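Local coordinates for protein hydrogenase maturation factor (Thermoanaerobacter tengcongensis, PDB 3VTH) that probably transfers the carbamoyl group of carbamoyl phosphate to the C-terminal cysteine of HypE, at the expense of ATP, during [NiFe]-hydrogenase maturation, at residues K264-S269 with V284-K289; E272-L277 with T371-G376; F252-R257 with P324-S329. All blocks are in the same frame, centred on the assembly; numbering follows the deposited sequence.

Contact 1 of 3, residues K264-S269 with V284-K289. With APC (diphosphomethylphosphonic acid adenosyl ester), chain F.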
loop_
_atom_site.group_PDB
_atom_site.type_symbol
_atom_site.label_atom_id
_atom_site.label_comp_id
_atom_site.label_asym_id
_atom_site.label_seq_id
_atom_site.Cartn_x
_atom_site.Cartn_y
_atom_site.Cartn_z
ATOM N N LYS A 264 -23.461 3.434 -8.880
ATOM C CA LYS A 264 -24.387 4.566 -8.729
ATOM C C LYS A 264 -23.625 5.862 -8.495
ATOM O O LYS A 264 -24.125 6.947 -8.802
ATOM C CB LYS A 264 -25.359 4.351 -7.559
ATOM C CG LYS A 264 -26.564 3.498 -7.888
ATOM C CD LYS A 264 -27.312 3.072 -6.625
ATOM C CE LYS A 264 -28.457 2.129 -6.977
ATOM N NZ LYS A 264 -29.208 1.655 -5.765
ATOM N N TYR A 265 -22.426 5.732 -7.933
ATOM C CA TYR A 265 -21.633 6.877 -7.512
ATOM C C TYR A 265 -20.355 7.065 -8.311
ATOM O O TYR A 265 -19.735 8.138 -8.256
ATOM C CB TYR A 265 -21.257 6.740 -6.039
ATOM C CG TYR A 265 -22.429 6.634 -5.105
ATOM C CD1 TYR A 265 -23.069 7.773 -4.624
ATOM C CD2 TYR A 265 -22.894 5.388 -4.687
ATOM C CE1 TYR A 265 -24.160 7.676 -3.758
ATOM C CE2 TYR A 265 -23.990 5.275 -3.813
ATOM C CZ TYR A 265 -24.607 6.425 -3.360
ATOM O OH TYR A 265 -25.658 6.322 -2.492
ATOM N N CYS A 266 -19.944 6.028 -9.036
ATOM C CA CYS A 266 -18.614 6.001 -9.631
ATOM C C CYS A 266 -18.604 5.346 -10.985
ATOM O O CYS A 266 -19.454 4.518 -11.297
ATOM C CB CYS A 266 -17.647 5.219 -8.734
ATOM S SG CYS A 266 -17.458 5.903 -7.080
ATOM N N ILE A 267 -17.612 5.733 -11.782
ATOM C CA ILE A 267 -17.228 5.017 -12.988
ATOM C C ILE A 267 -16.404 3.819 -12.531
ATOM O O ILE A 267 -15.484 3.972 -11.729
ATOM C CB ILE A 267 -16.394 5.935 -13.932
ATOM C CG1 ILE A 267 -17.279 7.076 -14.466
ATOM C CG2 ILE A 267 -15.739 5.116 -15.065
ATOM C CD1 ILE A 267 -16.536 8.198 -15.228
ATOM N N VAL A 268 -16.747 2.630 -13.017
ATOM C CA VAL A 268 -16.034 1.406 -12.640
ATOM C C VAL A 268 -15.722 0.597 -13.899
ATOM O O VAL A 268 -16.616 -0.003 -14.486
ATOM C CB VAL A 268 -16.867 0.529 -11.656
ATOM C CG1 VAL A 268 -16.051 -0.681 -11.155
ATOM C CG2 VAL A 268 -17.369 1.346 -10.475
ATOM N N SER A 269 -14.461 0.611 -14.321
ATOM C CA SER A 269 -14.006 -0.201 -15.455
ATOM C C SER A 269 -13.955 -1.687 -15.086
ATOM O O SER A 269 -13.991 -2.032 -13.901
ATOM C CB SER A 269 -12.607 0.251 -15.876
ATOM O OG SER A 269 -11.666 -0.102 -14.866
ATOM N N VAL A 284 -10.508 1.261 -3.429
ATOM C CA VAL A 284 -10.094 1.555 -4.794
ATOM C C VAL A 284 -10.528 2.983 -5.106
ATOM O O VAL A 284 -11.676 3.343 -4.864
ATOM C CB VAL A 284 -10.743 0.579 -5.821
ATOM C CG1 VAL A 284 -10.303 0.897 -7.268
ATOM C CG2 VAL A 284 -10.444 -0.890 -5.468
ATOM N N LEU A 285 -9.613 3.775 -5.663
ATOM C CA LEU A 285 -9.931 5.148 -6.047
ATOM C C LEU A 285 -10.625 5.153 -7.396
ATOM O O LEU A 285 -10.078 4.676 -8.395
ATOM C CB LEU A 285 -8.675 6.037 -6.077
ATOM C CG LEU A 285 -7.863 6.049 -4.771
ATOM C CD1 LEU A 285 -6.703 6.994 -4.912
ATOM C CD2 LEU A 285 -8.729 6.417 -3.540
ATOM N N LEU A 286 -11.821 5.733 -7.414
ATOM C CA LEU A 286 -12.709 5.684 -8.575
ATOM C C LEU A 286 -13.203 7.075 -8.918
ATOM O O LEU A 286 -13.473 7.858 -8.015
ATOM C CB LEU A 286 -13.925 4.792 -8.256
ATOM C CG LEU A 286 -13.655 3.320 -7.923
ATOM C CD1 LEU A 286 -14.941 2.679 -7.427
ATOM C CD2 LEU A 286 -13.100 2.547 -9.130
ATOM N N LYS A 287 -13.334 7.377 -10.214
ATOM C CA LYS A 287 -13.887 8.662 -10.647
ATOM C C LYS A 287 -15.368 8.748 -10.314
ATOM O O LYS A 287 -16.130 7.802 -10.580
ATOM C CB LYS A 287 -13.671 8.881 -12.152
ATOM C CG LYS A 287 -12.194 9.074 -12.558
ATOM C CD LYS A 287 -11.664 10.497 -12.243
ATOM C CE LYS A 287 -10.204 10.655 -12.695
ATOM N NZ LYS A 287 -9.664 12.035 -12.480
ATOM N N LYS A 288 -15.773 9.885 -9.749
ATOM C CA LYS A 288 -17.166 10.140 -9.356
ATOM C C LYS A 288 -18.050 10.293 -10.590
ATOM O O LYS A 288 -17.662 10.957 -11.551
ATOM C CB LYS A 288 -17.269 11.435 -8.544
ATOM C CG LYS A 288 -16.652 11.402 -7.144
ATOM C CD LYS A 288 -16.684 12.840 -6.581
ATOM C CE LYS A 288 -16.260 12.890 -5.124
ATOM N NZ LYS A 288 -16.216 14.290 -4.672
ATOM N N LYS A 289 -19.234 9.688 -10.558
ATOM C CA LYS A 289 -20.258 9.926 -11.586
ATOM C C LYS A 289 -21.631 9.561 -11.061
ATOM O O LYS A 289 -21.798 8.508 -10.451
ATOM C CB LYS A 289 -19.970 9.128 -12.868
ATOM C CG LYS A 289 -21.039 9.301 -13.980
ATOM C CD LYS A 289 -20.718 8.505 -15.260
ATOM C CE LYS A 289 -20.871 6.981 -15.061
ATOM N NZ LYS A 289 -22.268 6.588 -14.754
HETATM P PG APC F . -5.209 9.579 10.115
HETATM O O1G APC F . -5.888 8.271 10.428
HETATM O O2G APC F . -6.187 10.725 10.015
HETATM O O3G APC F . -4.028 9.895 10.988
HETATM P PB APC F . -4.989 8.573 7.423
HETATM O O1B APC F . -4.608 7.174 7.794
HETATM O O2B APC F . -4.285 9.126 6.200
HETATM O O3B APC F . -4.540 9.517 8.646
HETATM P PA APC F . -7.795 7.246 6.931
HETATM O O1A APC F . -9.214 7.707 6.691
HETATM O O2A APC F . -7.633 6.203 7.976
HETATM C C3A APC F . -6.798 8.748 7.268
HETATM O "O5'" APC F . -7.169 6.596 5.595
HETATM C "C5'" APC F . -7.811 6.615 4.323
HETATM C "C4'" APC F . -6.766 6.952 3.263
HETATM O "O4'" APC F . -7.415 6.839 1.992
HETATM C "C3'" APC F . -6.288 8.399 3.412
HETATM O "O3'" APC F . -4.871 8.518 3.199
HETATM C "C2'" APC F . -7.005 9.123 2.290
HETATM O "O2'" APC F . -6.325 10.326 1.883
HETATM C "C1'" APC F . -7.156 8.024 1.241
HETATM N N9 APC F . -8.297 8.399 0.413
HETATM C C8 APC F . -9.617 8.311 0.727
HETATM N N7 APC F . -10.366 8.810 -0.288
HETATM C C5 APC F . -9.516 9.222 -1.252
HETATM C C6 APC F . -9.627 9.853 -2.586
HETATM N N6 APC F . -10.833 10.142 -3.119
HETATM N N1 APC F . -8.485 10.123 -3.256
HETATM C C2 APC F . -7.267 9.829 -2.757
HETATM N N3 APC F . -7.072 9.266 -1.554
HETATM C C4 APC F . -8.150 8.948 -0.783
HETATM O O HOH W 1 -21.000 3.797 -13.351
HETATM O O HOH W 2 -13.084 5.081 -12.007
#

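Contact 2 of 3, residues E272-L277 with T371-G376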
loop_
_atom_site.group_PDB
_atom_site.type_symbol
_atom_site.label_atom_id
_atom_site.label_comp_id
_atom_site.label_asym_id
_atom_site.label_seq_id
_atom_site.Cartn_x
_atom_site.Cartn_y
_atom_site.Cartn_z
ATOM N N GLU A 272 -11.016 -2.054 -12.729
ATOM C CA GLU A 272 -11.361 -1.541 -11.395
ATOM C C GLU A 272 -12.307 -2.473 -10.645
ATOM O O GLU A 272 -12.176 -2.674 -9.430
ATOM C CB GLU A 272 -11.950 -0.132 -11.493
ATOM C CG GLU A 272 -10.899 0.953 -11.760
ATOM C CD GLU A 272 -11.514 2.262 -12.288
ATOM O OE1 GLU A 272 -12.607 2.214 -12.882
ATOM O OE2 GLU A 272 -10.904 3.342 -12.117
ATOM N N GLU A 273 -13.268 -3.047 -11.363
ATOM C CA GLU A 273 -14.161 -4.027 -10.762
ATOM C C GLU A 273 -13.383 -5.231 -10.227
ATOM O O GLU A 273 -13.689 -5.741 -9.155
ATOM C CB GLU A 273 -15.217 -4.472 -11.774
ATOM C CG GLU A 273 -16.183 -5.486 -11.239
ATOM C CD GLU A 273 -17.451 -5.619 -12.094
ATOM O OE1 GLU A 273 -17.663 -4.811 -13.016
ATOM O OE2 GLU A 273 -18.236 -6.536 -11.825
ATOM N N ARG A 274 -12.380 -5.678 -10.980
ATOM C CA ARG A 274 -11.521 -6.778 -10.546
ATOM C C ARG A 274 -10.786 -6.451 -9.237
ATOM O O ARG A 274 -10.681 -7.306 -8.352
ATOM C CB ARG A 274 -10.528 -7.124 -11.659
ATOM C CG ARG A 274 -9.652 -8.339 -11.405
ATOM C CD ARG A 274 -8.554 -8.414 -12.488
ATOM N NE ARG A 274 -7.229 -8.004 -11.998
ATOM C CZ ARG A 274 -6.739 -6.756 -11.979
ATOM N NH1 ARG A 274 -7.440 -5.701 -12.420
ATOM N NH2 ARG A 274 -5.510 -6.561 -11.508
ATOM N N LEU A 275 -10.281 -5.217 -9.119
ATOM C CA LEU A 275 -9.582 -4.791 -7.897
ATOM C C LEU A 275 -10.522 -4.742 -6.685
ATOM O O LEU A 275 -10.150 -5.170 -5.585
ATOM C CB LEU A 275 -8.889 -3.434 -8.093
ATOM C CG LEU A 275 -7.742 -3.382 -9.119
ATOM C CD1 LEU A 275 -7.170 -1.958 -9.191
ATOM C CD2 LEU A 275 -6.628 -4.378 -8.762
ATOM N N LEU A 276 -11.732 -4.220 -6.901
ATOM C CA LEU A 276 -12.759 -4.135 -5.841
ATOM C C LEU A 276 -13.165 -5.498 -5.296
ATOM O O LEU A 276 -13.276 -5.691 -4.075
ATOM C CB LEU A 276 -14.009 -3.436 -6.367
ATOM C CG LEU A 276 -13.988 -1.907 -6.442
ATOM C CD1 LEU A 276 -15.133 -1.403 -7.342
ATOM C CD2 LEU A 276 -14.084 -1.333 -5.041
ATOM N N LEU A 277 -13.376 -6.433 -6.217
ATOM C CA LEU A 277 -13.869 -7.771 -5.897
ATOM C C LEU A 277 -12.788 -8.735 -5.409
ATOM O O LEU A 277 -13.109 -9.760 -4.826
ATOM C CB LEU A 277 -14.593 -8.386 -7.106
ATOM C CG LEU A 277 -15.976 -7.796 -7.458
ATOM C CD1 LEU A 277 -16.378 -8.226 -8.862
ATOM C CD2 LEU A 277 -17.076 -8.200 -6.454
ATOM N N THR A 371 -5.767 1.520 -3.483
ATOM C CA THR A 371 -5.223 1.193 -4.797
ATOM C C THR A 371 -6.043 1.823 -5.922
ATOM O O THR A 371 -7.003 2.547 -5.664
ATOM C CB THR A 371 -5.065 -0.323 -4.981
ATOM O OG1 THR A 371 -4.144 -0.567 -6.058
ATOM C CG2 THR A 371 -6.429 -0.974 -5.282
ATOM N N SER A 372 -5.633 1.579 -7.161
ATOM C CA SER A 372 -6.277 2.194 -8.313
ATOM C C SER A 372 -5.826 1.442 -9.550
ATOM O O SER A 372 -4.899 0.630 -9.480
ATOM C CB SER A 372 -5.827 3.662 -8.447
ATOM O OG SER A 372 -4.431 3.746 -8.784
ATOM N N PHE A 373 -6.449 1.734 -10.685
ATOM C CA PHE A 373 -5.997 1.175 -11.945
ATOM C C PHE A 373 -5.819 2.321 -12.903
ATOM O O PHE A 373 -6.743 3.113 -13.107
ATOM C CB PHE A 373 -6.997 0.148 -12.506
ATOM C CG PHE A 373 -6.417 -0.713 -13.603
ATOM C CD1 PHE A 373 -5.792 -1.924 -13.293
ATOM C CD2 PHE A 373 -6.468 -0.302 -14.932
ATOM C CE1 PHE A 373 -5.242 -2.735 -14.309
ATOM C CE2 PHE A 373 -5.916 -1.098 -15.961
ATOM C CZ PHE A 373 -5.298 -2.316 -15.636
ATOM N N ASN A 374 -4.635 2.438 -13.480
ATOM C CA ASN A 374 -4.377 3.542 -14.406
ATOM C C ASN A 374 -3.250 3.191 -15.358
ATOM O O ASN A 374 -2.285 2.541 -14.965
ATOM C CB ASN A 374 -4.051 4.830 -13.628
ATOM C CG ASN A 374 -3.910 6.039 -14.517
ATOM O OD1 ASN A 374 -4.724 6.262 -15.433
ATOM N ND2 ASN A 374 -2.862 6.840 -14.262
ATOM N N ALA A 375 -3.406 3.621 -16.605
ATOM C CA ALA A 375 -2.425 3.424 -17.667
ATOM C C ALA A 375 -1.998 1.969 -17.757
ATOM O O ALA A 375 -0.804 1.655 -17.710
ATOM C CB ALA A 375 -1.219 4.354 -17.466
ATOM N N GLY A 376 -2.992 1.081 -17.814
ATOM C CA GLY A 376 -2.768 -0.340 -18.093
ATOM C C GLY A 376 -2.275 -1.216 -16.953
ATOM O O GLY A 376 -1.883 -2.356 -17.185
HETATM O O HOH W 3 -8.764 3.440 -10.442
HETATM O O HOH W 4 -9.126 3.788 -14.309
#

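Contact 3 of 3, residues F252-R257 with P324-S329. With MG (magnesium ion), chain G; APC (diphosphomethylphosphonic acid adenosyl ester), chain F.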
loop_
_atom_site.group_PDB
_atom_site.type_symbol
_atom_site.label_atom_id
_atom_site.label_comp_id
_atom_site.label_asym_id
_atom_site.label_seq_id
_atom_site.Cartn_x
_atom_site.Cartn_y
_atom_site.Cartn_z
ATOM N N PHE A 252 -12.469 10.843 3.099
ATOM C CA PHE A 252 -12.843 9.575 3.702
ATOM C C PHE A 252 -13.142 8.528 2.641
ATOM O O PHE A 252 -13.878 8.803 1.671
ATOM C CB PHE A 252 -14.123 9.725 4.529
ATOM C CG PHE A 252 -13.939 10.426 5.846
ATOM C CD1 PHE A 252 -12.881 10.104 6.699
ATOM C CD2 PHE A 252 -14.865 11.364 6.266
ATOM C CE1 PHE A 252 -12.745 10.739 7.937
ATOM C CE2 PHE A 252 -14.738 11.996 7.503
ATOM C CZ PHE A 252 -13.675 11.700 8.327
ATOM N N ALA A 253 -12.612 7.330 2.862
ATOM C CA ALA A 253 -13.003 6.148 2.129
ATOM C C ALA A 253 -14.363 5.665 2.628
ATOM O O ALA A 253 -14.702 5.868 3.781
ATOM C CB ALA A 253 -11.964 5.049 2.325
ATOM N N VAL A 254 -15.123 5.014 1.755
ATOM C CA VAL A 254 -16.477 4.572 2.065
ATOM C C VAL A 254 -16.611 3.089 1.692
ATOM O O VAL A 254 -16.022 2.635 0.702
ATOM C CB VAL A 254 -17.516 5.461 1.311
ATOM C CG1 VAL A 254 -18.926 4.901 1.401
ATOM C CG2 VAL A 254 -17.525 6.878 1.896
ATOM N N MET A 255 -17.330 2.334 2.521
ATOM C CA MET A 255 -17.688 0.968 2.205
ATOM C C MET A 255 -19.085 0.915 1.601
ATOM O O MET A 255 -20.024 1.472 2.163
ATOM C CB MET A 255 -17.641 0.079 3.451
ATOM C CG MET A 255 -17.952 -1.379 3.143
ATOM S SD MET A 255 -17.811 -2.469 4.581
ATOM C CE MET A 255 -16.038 -2.582 4.753
ATOM N N MET A 256 -19.217 0.241 0.468
ATOM C CA MET A 256 -20.522 0.021 -0.154
ATOM C C MET A 256 -20.804 -1.470 -0.236
ATOM O O MET A 256 -19.885 -2.272 -0.125
ATOM C CB MET A 256 -20.550 0.653 -1.539
ATOM C CG MET A 256 -20.244 2.144 -1.477
ATOM S SD MET A 256 -20.733 3.002 -2.967
ATOM C CE MET A 256 -20.045 4.620 -2.627
ATOM N N ARG A 257 -22.067 -1.835 -0.433
ATOM C CA ARG A 257 -22.479 -3.229 -0.290
ATOM C C ARG A 257 -22.017 -4.127 -1.433
ATOM O O ARG A 257 -21.662 -5.279 -1.196
ATOM C CB ARG A 257 -23.998 -3.330 -0.063
ATOM C CG ARG A 257 -24.845 -2.940 -1.251
ATOM C CD ARG A 257 -26.233 -2.434 -0.841
ATOM N NE ARG A 257 -27.025 -3.443 -0.140
ATOM C CZ ARG A 257 -27.316 -3.403 1.164
ATOM N NH1 ARG A 257 -26.892 -2.392 1.926
ATOM N NH2 ARG A 257 -28.045 -4.372 1.702
ATOM N N PRO A 324 -24.331 3.566 2.296
ATOM C CA PRO A 324 -22.907 3.279 2.419
ATOM C C PRO A 324 -22.346 3.946 3.669
ATOM O O PRO A 324 -22.962 4.877 4.210
ATOM C CB PRO A 324 -22.295 3.916 1.164
ATOM C CG PRO A 324 -23.428 4.555 0.394
ATOM C CD PRO A 324 -24.624 4.586 1.267
ATOM N N ILE A 325 -21.190 3.484 4.129
ATOM C CA ILE A 325 -20.615 4.039 5.351
ATOM C C ILE A 325 -19.153 4.443 5.197
ATOM O O ILE A 325 -18.381 3.745 4.560
ATOM C CB ILE A 325 -20.733 3.049 6.533
ATOM C CG1 ILE A 325 -20.086 1.700 6.157
ATOM C CG2 ILE A 325 -22.215 2.888 6.960
ATOM C CD1 ILE A 325 -20.034 0.658 7.286
ATOM N N VAL A 326 -18.784 5.555 5.829
ATOM C CA VAL A 326 -17.386 5.930 6.024
ATOM C C VAL A 326 -16.700 4.823 6.817
ATOM O O VAL A 326 -17.305 4.231 7.709
ATOM C CB VAL A 326 -17.281 7.252 6.807
ATOM C CG1 VAL A 326 -15.838 7.534 7.263
ATOM C CG2 VAL A 326 -17.812 8.397 5.957
ATOM N N MET A 327 -15.460 4.518 6.444
ATOM C CA MET A 327 -14.587 3.685 7.242
ATOM C C MET A 327 -13.261 4.423 7.296
ATOM O O MET A 327 -12.556 4.516 6.281
ATOM C CB MET A 327 -14.391 2.306 6.593
ATOM C CG MET A 327 -15.606 1.414 6.681
ATOM S SD MET A 327 -15.876 0.879 8.382
ATOM C CE MET A 327 -15.023 -0.703 8.375
ATOM N N THR A 328 -12.936 4.956 8.466
ATOM C CA THR A 328 -11.677 5.658 8.661
ATOM C C THR A 328 -11.009 4.976 9.832
ATOM O O THR A 328 -11.685 4.386 10.668
ATOM C CB THR A 328 -11.879 7.195 8.882
ATOM O OG1 THR A 328 -10.602 7.860 8.871
ATOM C CG2 THR A 328 -12.595 7.489 10.193
ATOM N N SER A 329 -9.686 5.022 9.893
ATOM C CA SER A 329 -8.999 4.234 10.899
ATOM C C SER A 329 -9.300 4.789 12.295
ATOM O O SER A 329 -9.451 6.000 12.485
ATOM C CB SER A 329 -7.493 4.148 10.602
ATOM O OG SER A 329 -6.879 5.410 10.754
HETATM MG MG MG G . -5.817 6.490 9.272
HETATM P PG APC F . -5.209 9.579 10.115
HETATM O O1G APC F . -5.888 8.271 10.428
HETATM O O2G APC F . -6.187 10.725 10.015
HETATM O O3G APC F . -4.028 9.895 10.988
HETATM P PB APC F . -4.989 8.573 7.423
HETATM O O1B APC F . -4.608 7.174 7.794
HETATM O O2B APC F . -4.285 9.126 6.200
HETATM O O3B APC F . -4.540 9.517 8.646
HETATM P PA APC F . -7.795 7.246 6.931
HETATM O O1A APC F . -9.214 7.707 6.691
HETATM O O2A APC F . -7.633 6.203 7.976
HETATM C C3A APC F . -6.798 8.748 7.268
HETATM O "O5'" APC F . -7.169 6.596 5.595
HETATM C "C5'" APC F . -7.811 6.615 4.323
HETATM C "C4'" APC F . -6.766 6.952 3.263
HETATM O "O4'" APC F . -7.415 6.839 1.992
HETATM C "C3'" APC F . -6.288 8.399 3.412
HETATM O "O3'" APC F . -4.871 8.518 3.199
HETATM C "C2'" APC F . -7.005 9.123 2.290
HETATM O "O2'" APC F . -6.325 10.326 1.883
HETATM C "C1'" APC F . -7.156 8.024 1.241
HETATM N N9 APC F . -8.297 8.399 0.413
HETATM C C8 APC F . -9.617 8.311 0.727
HETATM N N7 APC F . -10.366 8.810 -0.288
HETATM C C5 APC F . -9.516 9.222 -1.252
HETATM C C6 APC F . -9.627 9.853 -2.586
HETATM N N6 APC F . -10.833 10.142 -3.119
HETATM N N1 APC F . -8.485 10.123 -3.256
HETATM C C2 APC F . -7.267 9.829 -2.757
HETATM N N3 APC F . -7.072 9.266 -1.554
HETATM C C4 APC F . -8.150 8.948 -0.783
HETATM O O HOH W 5 -11.366 6.959 5.411
HETATM O O HOH W 6 -4.082 5.815 10.485
#

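Contact 1 of 3, residues K264-S269 with V284-K289
Cys266 and Lys288 face each other in a single beta bridge, by which the chain leaving helix 259-265 is joined to the chain around Lys288, which continues strand 283-287 in the YrdC-like domain. Two backbone bonds make the bridge, and they differ in form. Ile267 N donates to Lys287 O at 2.8 Å, almost in line with the carbonyl bond (C=O...N 167°), whereas Lys289 N reaches Tyr265 O, also at 2.8 Å, from well above the carbonyl plane. Leu286 lies between the bridge and helix 270-277. Its CB lies 3.8 Å from Cys266 CB and almost as near to SG. With chi1 at -61°, CG stands opposite the carbonyl carbon and the two methyls are shared between neighbours: Leu286 CD1 meets Cys266 CB at 3.9 Å. The same Leu286 CD1 lies 4.1 Å from Val268 CG2, while CD2 lies against Ile267 O. Leu286 also touches Glu272 of helix 270-277 and Val262 of helix 259-265. On the solvent side the aliphatic part of Lys289, bent at its last two torsions, crosses Ile267 at about a right angle and lays CE 3.6 Å from Ile267 CG1. Lys287 and Lys288 instead send their amines elsewhere, to a salt bridge with Asp302 and to the carbonyls of Ala298 and Leu301. Further back along the strand, Leu285 turns its methyls to the adenine of the bound nucleotide analogue. Beside the bridge a water joins the two backbones, donating to Ile267 O at 2.7 Å and accepting from Lys287 N.

Contact 2 of 3, residues E272-L277 with T371-G376
Leu275 presses one methyl, CD1, against the backbone and side chains of 371-373, and this is the dense part of the contact. The methyl lies 3.5 Å from Ser372 O, 3.9 Å from Phe373 CB and 4.1 Å from Thr371 CG2, and it meets the Phe373 ring at its edge, close to the ring plane. Behind it, Leu275 and Thr371 both rest on Val284. Here helix 270-277 packs on strand 370-374, near one border of the mixed beta-sheet of the YrdC-like domain, and the strand in turn meets helix 707-719. The rest of the contact is looser and runs through water. Glu272 touches Phe373 through CG alone, and its carboxylate divides its work: OE1 accepts the backbone N-H of Ser269, whereas OE2 accepts hydrogen bonds from two waters, at 2.7 and 2.9 Å, the first apparently shared with other acceptors. That first water accepts from Phe373 N; the second donates to Phe373 O, which is held by Arg707 as well. On the solvent side, Phe373 has CG opposite its backbone N (chi1 -165°), which directs the ring toward Arg274. The guanidinium comes no nearer than 4.1 Å, from NH1 to CE1, approaching obliquely with its plane 80° from that of the ring.

Contact 3 of 3, residues F252-R257 with P324-S329
Thr328 OG1 sits at the edge of the Phe252 ring, near its plane, next to the alpha phosphate of the bound ATP analogue and at the end of an antiparallel strand pair in the mixed sheet of the YrdC-like domain. Thr328 OG1 donates to O1A of the analogue at 2.6 Å, and Ser329 N follows with a bond of 3.0 Å to O2A. Ser329 OG then coordinates magnesium at 2.1 Å, a metal also held by one oxygen from each of the three phosphorus groups and by a water. On the opposing strand, Ala253 takes part through solvent: its N-H is accepted by a water that donates to Met327 O and to O1A. O1A is thus gripped by the Thr328 hydroxyl and by a water that both segments hold. Over one face of the Phe252 ring sits Val326 CG1, a CH-pi contact offset toward the rim, 3.7 Å from Phe252 CG.

The strand register holds these donors in place. Met327 N bonds to Ala253 O at 3.1 Å, and Met255 and Ile325 form a hydrogen-bonded pair, N to O at 2.7 Å one way and 3.0 Å the other. Val254 and Val326 make the neighbouring non-hydrogen-bonded pair. The two sheet faces are clothed differently. Met255 and Ile325 point to helix 312-320, Met255 CB packing on CG1 of Ile325 and on CG of Met327. Val254 and Val326 share the other face; Val254 CG1, opposite its backbone N (chi1 170°), also packs on Pro324 CB, which Met256 CG touches. Outermost, helix 235-245 backs Phe252 and Thr328: Arg242 makes a cation-pi contact with the Phe252 ring, and Lys245 NZ hydrogen-bonds to Thr328 OG1.

In the fold
All three contacts reach the same mixed sheet and lie within the same YrdC-like domain. Contacts 1 and 2 are neighbours, their centres about 11 Å apart, and they join where strands 283-287 and 370-374 run side by side: Leu285 N probably hydrogen-bonds to Thr371 O at 2.9 Å. Contact 1 is nested in the chain loop that contact 3 closes, with centres about 14 Å apart; Tyr265 CD2 packs on Met256 CE at 3.6 Å. The nucleotide analogue spans these two, with its adenine by contact 1 (Leu285 CD1 to C2, 3.6 Å) and its phosphates and magnesium at contact 3. Contact 2 lies about 18 Å from contact 3, centre to centre, without touching it.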